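Cytochrome P450 (Novosphingobium aromaticivorans, PDB 3OFT) is a haem-binding protein of the cytochrome P450 family, also known as CYP101C1, built as a largely helical single-chain fold around its haem. Local coordinates at residues V117-R129 with M353-P367. Sequence-based numbering, arbitrary orientation.
Sequences VQAVARKLMESLR and MEVIVFLREWLGGMP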
loop_
_atom_site.group_PDB
_atom_site.type_symbol
_atom_site.label_atom_id
_atom_site.label_comp_id
_atom_site.label_asym_id
_atom_site.label_seq_id
_atom_site.Cartn_x
_atom_site.Cartn_y
_atom_site.Cartn_z
ATOM N N VAL A 117 8.023 -9.561 14.724
ATOM C CA VAL A 117 6.912 -8.710 14.254
ATOM C C VAL A 117 5.654 -8.994 15.077
ATOM O O VAL A 117 4.964 -8.067 15.497
ATOM C CB VAL A 117 6.706 -8.827 12.722
ATOM C CG1 VAL A 117 5.512 -7.978 12.205
ATOM C CG2 VAL A 117 7.955 -8.386 12.022
ATOM N N GLN A 118 5.382 -10.264 15.358
ATOM C CA GLN A 118 4.267 -10.597 16.256
ATOM C C GLN A 118 4.423 -9.950 17.623
ATOM O O GLN A 118 3.455 -9.460 18.192
ATOM C CB GLN A 118 4.073 -12.117 16.373
ATOM C CG GLN A 118 2.647 -12.516 16.904
ATOM C CD GLN A 118 2.240 -13.969 16.591
ATOM O OE1 GLN A 118 2.731 -14.588 15.629
ATOM N NE2 GLN A 118 1.316 -14.504 17.395
ATOM N N ALA A 119 5.630 -9.954 18.178
ATOM C CA ALA A 119 5.835 -9.329 19.495
ATOM C C ALA A 119 5.524 -7.800 19.503
ATOM O O ALA A 119 5.003 -7.236 20.480
ATOM C CB ALA A 119 7.240 -9.600 19.990
ATOM N N VAL A 120 5.849 -7.138 18.396
ATOM C CA VAL A 120 5.532 -5.718 18.218
ATOM C C VAL A 120 4.009 -5.485 18.189
ATOM O O VAL A 120 3.500 -4.576 18.874
ATOM C CB VAL A 120 6.165 -5.175 16.906
ATOM C CG1 VAL A 120 5.533 -3.852 16.521
ATOM C CG2 VAL A 120 7.626 -5.026 17.097
ATOM N N ALA A 121 3.291 -6.286 17.401
ATOM C CA ALA A 121 1.820 -6.179 17.356
ATOM C C ALA A 121 1.223 -6.460 18.738
ATOM O O ALA A 121 0.316 -5.745 19.198
ATOM C CB ALA A 121 1.228 -7.143 16.293
ATOM N N ARG A 122 1.763 -7.463 19.430
ATOM C CA ARG A 122 1.235 -7.823 20.754
ATOM C C ARG A 122 1.428 -6.722 21.774
ATOM O O ARG A 122 0.503 -6.405 22.549
ATOM C CB ARG A 122 1.829 -9.155 21.260
ATOM C CG ARG A 122 1.398 -9.500 22.716
ATOM C CD ARG A 122 1.933 -10.887 23.091
ATOM N NE ARG A 122 1.283 -11.403 24.292
ATOM C CZ ARG A 122 1.336 -12.675 24.680
ATOM N NH1 ARG A 122 2.033 -13.566 23.981
ATOM N NH2 ARG A 122 0.694 -13.060 25.774
ATOM N N LYS A 123 2.628 -6.140 21.791
ATOM C CA LYS A 123 2.940 -5.046 22.709
ATOM C C LYS A 123 1.977 -3.873 22.462
ATOM O O LYS A 123 1.502 -3.251 23.405
ATOM C CB LYS A 123 4.403 -4.599 22.532
ATOM C CG LYS A 123 4.887 -3.531 23.515
ATOM C CD LYS A 123 6.301 -3.046 23.184
ATOM C CE LYS A 123 6.900 -2.220 24.349
ATOM N NZ LYS A 123 8.377 -2.033 24.194
ATOM N N LEU A 124 1.686 -3.569 21.201
ATOM C CA LEU A 124 0.834 -2.410 20.890
ATOM C C LEU A 124 -0.634 -2.674 21.240
ATOM O O LEU A 124 -1.324 -1.800 21.826
ATOM C CB LEU A 124 1.020 -2.006 19.407
ATOM C CG LEU A 124 0.292 -0.742 18.912
ATOM C CD1 LEU A 124 0.669 0.488 19.692
ATOM C CD2 LEU A 124 0.576 -0.559 17.428
ATOM N N MET A 125 -1.115 -3.878 20.909
ATOM C CA MET A 125 -2.425 -4.324 21.342
ATOM C C MET A 125 -2.596 -4.243 22.863
ATOM O O MET A 125 -3.627 -3.731 23.380
ATOM C CB MET A 125 -2.704 -5.740 20.821
ATOM C CG MET A 125 -4.045 -6.300 21.162
ATOM S SD MET A 125 -4.085 -7.064 22.813
ATOM C CE MET A 125 -2.925 -8.439 22.563
ATOM N N GLU A 126 -1.628 -4.774 23.589
ATOM C CA GLU A 126 -1.719 -4.752 25.070
ATOM C C GLU A 126 -1.736 -3.366 25.719
ATOM O O GLU A 126 -2.310 -3.189 26.780
ATOM C CB GLU A 126 -0.623 -5.589 25.682
ATOM C CG GLU A 126 -0.878 -7.091 25.524
ATOM C CD GLU A 126 0.352 -7.909 25.912
ATOM O OE1 GLU A 126 1.420 -7.308 26.183
ATOM O OE2 GLU A 126 0.246 -9.150 25.917
ATOM N N SER A 127 -1.084 -2.401 25.084
ATOM C CA SER A 127 -1.100 -1.010 25.509
ATOM C C SER A 127 -2.509 -0.398 25.344
ATOM O O SER A 127 -2.872 0.494 26.112
ATOM C CB SER A 127 -0.052 -0.199 24.728
ATOM O OG SER A 127 -0.562 0.268 23.477
ATOM N N LEU A 128 -3.301 -0.874 24.371
ATOM C CA LEU A 128 -4.628 -0.307 24.148
ATOM C C LEU A 128 -5.759 -1.036 24.871
ATOM O O LEU A 128 -6.750 -0.410 25.273
ATOM C CB LEU A 128 -4.968 -0.237 22.643
ATOM C CG LEU A 128 -3.980 0.491 21.743
ATOM C CD1 LEU A 128 -4.469 0.287 20.284
ATOM C CD2 LEU A 128 -3.894 1.979 22.128
ATOM N N ARG A 129 -5.602 -2.339 25.060
ATOM C CA ARG A 129 -6.679 -3.189 25.627
ATOM C C ARG A 129 -7.375 -2.642 26.912
ATOM O O ARG A 129 -8.608 -2.694 27.002
ATOM C CB ARG A 129 -6.170 -4.630 25.865
ATOM C CG ARG A 129 -7.280 -5.635 26.301
ATOM C CD ARG A 129 -6.765 -7.064 26.342
ATOM N NE ARG A 129 -5.547 -7.183 27.137
ATOM C CZ ARG A 129 -4.608 -8.116 26.982
ATOM N NH1 ARG A 129 -4.687 -9.050 26.023
ATOM N NH2 ARG A 129 -3.564 -8.110 27.806
ATOM N N MET A 353 2.257 -11.482 6.029
ATOM C CA MET A 353 2.693 -11.846 7.380
ATOM C C MET A 353 2.258 -10.812 8.422
ATOM O O MET A 353 1.833 -11.172 9.522
ATOM C CB MET A 353 4.226 -12.073 7.427
ATOM C CG MET A 353 4.818 -12.558 8.798
ATOM S SD MET A 353 5.167 -11.161 9.908
ATOM C CE MET A 353 6.840 -10.749 9.356
ATOM N N GLU A 354 2.398 -9.536 8.107
ATOM C CA GLU A 354 1.944 -8.493 9.033
ATOM C C GLU A 354 0.427 -8.581 9.292
ATOM O O GLU A 354 -0.016 -8.428 10.443
ATOM C CB GLU A 354 2.272 -7.118 8.478
ATOM C CG GLU A 354 3.780 -6.852 8.407
ATOM C CD GLU A 354 4.096 -5.502 7.706
ATOM O OE1 GLU A 354 4.640 -4.605 8.327
ATOM O OE2 GLU A 354 3.787 -5.333 6.511
ATOM N N VAL A 355 -0.355 -8.816 8.240
ATOM C CA VAL A 355 -1.822 -8.925 8.413
ATOM C C VAL A 355 -2.159 -10.173 9.252
ATOM O O VAL A 355 -3.011 -10.107 10.166
ATOM C CB VAL A 355 -2.581 -8.952 7.069
ATOM C CG1 VAL A 355 -4.106 -9.345 7.281
ATOM C CG2 VAL A 355 -2.449 -7.581 6.375
ATOM N N ILE A 356 -1.521 -11.291 8.929
ATOM C CA ILE A 356 -1.702 -12.541 9.745
ATOM C C ILE A 356 -1.321 -12.330 11.217
ATOM O O ILE A 356 -2.044 -12.707 12.134
ATOM C CB ILE A 356 -0.884 -13.712 9.137
ATOM C CG1 ILE A 356 -1.554 -14.169 7.828
ATOM C CG2 ILE A 356 -0.698 -14.859 10.175
ATOM C CD1 ILE A 356 -0.665 -15.112 6.927
ATOM N N VAL A 357 -0.191 -11.695 11.460
ATOM C CA VAL A 357 0.237 -11.486 12.835
ATOM C C VAL A 357 -0.715 -10.536 13.603
ATOM O O VAL A 357 -0.997 -10.716 14.816
ATOM C CB VAL A 357 1.727 -11.061 12.748
ATOM C CG1 VAL A 357 2.069 -9.706 13.369
ATOM C CG2 VAL A 357 2.625 -12.258 13.040
ATOM N N PHE A 358 -1.214 -9.536 12.876
ATOM C CA PHE A 358 -2.235 -8.644 13.409
ATOM C C PHE A 358 -3.496 -9.397 13.822
ATOM O O PHE A 358 -3.996 -9.233 14.948
ATOM C CB PHE A 358 -2.585 -7.518 12.413
ATOM C CG PHE A 358 -3.802 -6.768 12.827
ATOM C CD1 PHE A 358 -3.765 -5.955 13.957
ATOM C CD2 PHE A 358 -5.008 -6.944 12.165
ATOM C CE1 PHE A 358 -4.883 -5.335 14.408
ATOM C CE2 PHE A 358 -6.150 -6.316 12.610
ATOM C CZ PHE A 358 -6.091 -5.505 13.734
ATOM N N LEU A 359 -3.989 -10.254 12.933
ATOM C CA LEU A 359 -5.169 -11.049 13.226
ATOM C C LEU A 359 -4.893 -11.956 14.419
ATOM O O LEU A 359 -5.724 -12.083 15.300
ATOM C CB LEU A 359 -5.584 -11.885 12.007
ATOM C CG LEU A 359 -6.134 -11.073 10.818
ATOM C CD1 LEU A 359 -6.221 -11.880 9.522
ATOM C CD2 LEU A 359 -7.505 -10.517 11.192
ATOM N N ARG A 360 -3.726 -12.584 14.464
ATOM C CA ARG A 360 -3.456 -13.524 15.552
ATOM C C ARG A 360 -3.471 -12.780 16.880
ATOM O O ARG A 360 -4.061 -13.242 17.864
ATOM C CB ARG A 360 -2.089 -14.196 15.401
ATOM C CG ARG A 360 -2.040 -15.224 14.324
ATOM C CD ARG A 360 -0.680 -15.977 14.310
ATOM N NE ARG A 360 -0.671 -16.765 13.082
ATOM C CZ ARG A 360 -1.499 -17.791 12.817
ATOM N NH1 ARG A 360 -2.387 -18.228 13.716
ATOM N NH2 ARG A 360 -1.436 -18.414 11.643
ATOM N N GLU A 361 -2.811 -11.647 16.923
ATOM C CA GLU A 361 -2.698 -10.941 18.193
ATOM C C GLU A 361 -3.936 -10.204 18.610
ATOM O O GLU A 361 -4.268 -10.221 19.814
ATOM C CB GLU A 361 -1.487 -10.016 18.203
ATOM C CG GLU A 361 -0.173 -10.771 18.339
ATOM C CD GLU A 361 -0.086 -11.650 19.607
ATOM O OE1 GLU A 361 0.436 -12.780 19.504
ATOM O OE2 GLU A 361 -0.525 -11.207 20.689
ATOM N N TRP A 362 -4.619 -9.566 17.651
ATOM C CA TRP A 362 -5.808 -8.759 17.952
ATOM C C TRP A 362 -6.971 -9.629 18.370
ATOM O O TRP A 362 -7.612 -9.384 19.423
ATOM C CB TRP A 362 -6.224 -7.885 16.749
ATOM C CG TRP A 362 -7.243 -6.793 17.058
ATOM C CD1 TRP A 362 -8.582 -6.804 16.765
ATOM C CD2 TRP A 362 -6.987 -5.540 17.692
ATOM N NE1 TRP A 362 -9.177 -5.627 17.195
ATOM C CE2 TRP A 362 -8.213 -4.838 17.763
ATOM C CE3 TRP A 362 -5.840 -4.955 18.235
ATOM C CZ2 TRP A 362 -8.330 -3.573 18.363
ATOM C CZ3 TRP A 362 -5.949 -3.686 18.802
ATOM C CH2 TRP A 362 -7.194 -3.010 18.857
ATOM N N LEU A 363 -7.249 -10.646 17.556
ATOM C CA LEU A 363 -8.270 -11.630 17.889
ATOM C C LEU A 363 -7.945 -12.449 19.125
ATOM O O LEU A 363 -8.831 -12.707 19.924
ATOM C CB LEU A 363 -8.530 -12.552 16.697
ATOM C CG LEU A 363 -9.180 -11.838 15.509
ATOM C CD1 LEU A 363 -9.149 -12.721 14.254
ATOM C CD2 LEU A 363 -10.595 -11.465 15.811
ATOM N N GLY A 364 -6.696 -12.892 19.256
ATOM C CA GLY A 364 -6.275 -13.694 20.390
ATOM C C GLY A 364 -6.255 -12.908 21.693
ATOM O O GLY A 364 -6.620 -13.437 22.748
ATOM N N GLY A 365 -5.863 -11.644 21.634
ATOM C CA GLY A 365 -5.698 -10.839 22.847
ATOM C C GLY A 365 -6.874 -9.961 23.242
ATOM O O GLY A 365 -7.043 -9.621 24.417
ATOM N N MET A 366 -7.712 -9.609 22.281
ATOM C CA MET A 366 -8.825 -8.684 22.530
ATOM C C MET A 366 -10.131 -9.435 22.762
ATOM O O MET A 366 -10.369 -10.510 22.154
ATOM C CB MET A 366 -8.998 -7.690 21.359
ATOM C CG MET A 366 -7.778 -6.781 21.141
ATOM S SD MET A 366 -7.579 -5.519 22.448
ATOM C CE MET A 366 -9.037 -4.563 22.063
ATOM N N PRO A 367 -10.994 -8.886 23.632
ATOM C CA PRO A 367 -12.344 -9.445 23.693
ATOM C C PRO A 367 -13.111 -9.059 22.455
ATOM O O PRO A 367 -12.557 -8.422 21.563
ATOM C CB PRO A 367 -12.970 -8.745 24.907
ATOM C CG PRO A 367 -12.243 -7.473 25.041
ATOM C CD PRO A 367 -10.796 -7.770 24.576
HETATM O O HOH W 1 2.051 -13.942 21.121
#
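Glu361 OE1 is gripped twice, by the amide of Gln118 and by a water. Gln118 NE2 donates to it over 2.9 Å in a nearly straight bond (172°); OE1 lies in the plane of the Gln118 amide and receives the bond on its anti lone pair, the side away from OE2. The water donates to the same oxygen and accepts a weak bond from Arg122 NH1. Bent at chi2 (-58°), the Glu361 side chain sits as a knob in the hole formed by Gln118, Ala121, Arg122 and Met125, with OE2 against the Arg122 aliphatic chain, 3.2 Å from its CB. No N-H of Arg122 points at OE2; the guanidinium instead turns NE to Glu126 in a salt bridge within its own helix.

Toward the haem, Val357 CG1 packs 4.0 Å from Ala121 CB, while the Met353 methyl, CE, reaches CG2 of Val117. At the other end Met125, bent at its second and third torsions, lays CG 3.7 Å from Trp362 CE3, and its CE rests 3.7 Å from Gly365 CA. Met366 CG sits over the centre of one face of the Trp362 ring, and Phe358 CZ lies on the opposite face, toward its rim. Arg129 bends at its third torsion to bring NH1 2.9 Å from Gly365 O, at the last helical residue.

Helix segments 117-128 and 353-365 run in roughly the same direction, their axes crossing at -37°, and the second carries Glu354 to the haem: the pairing is that of helices D and L in the D-E-I-L four-helix bundle of the cytochrome P450 fold, with helices 144-152 and 221-252 as the other two members.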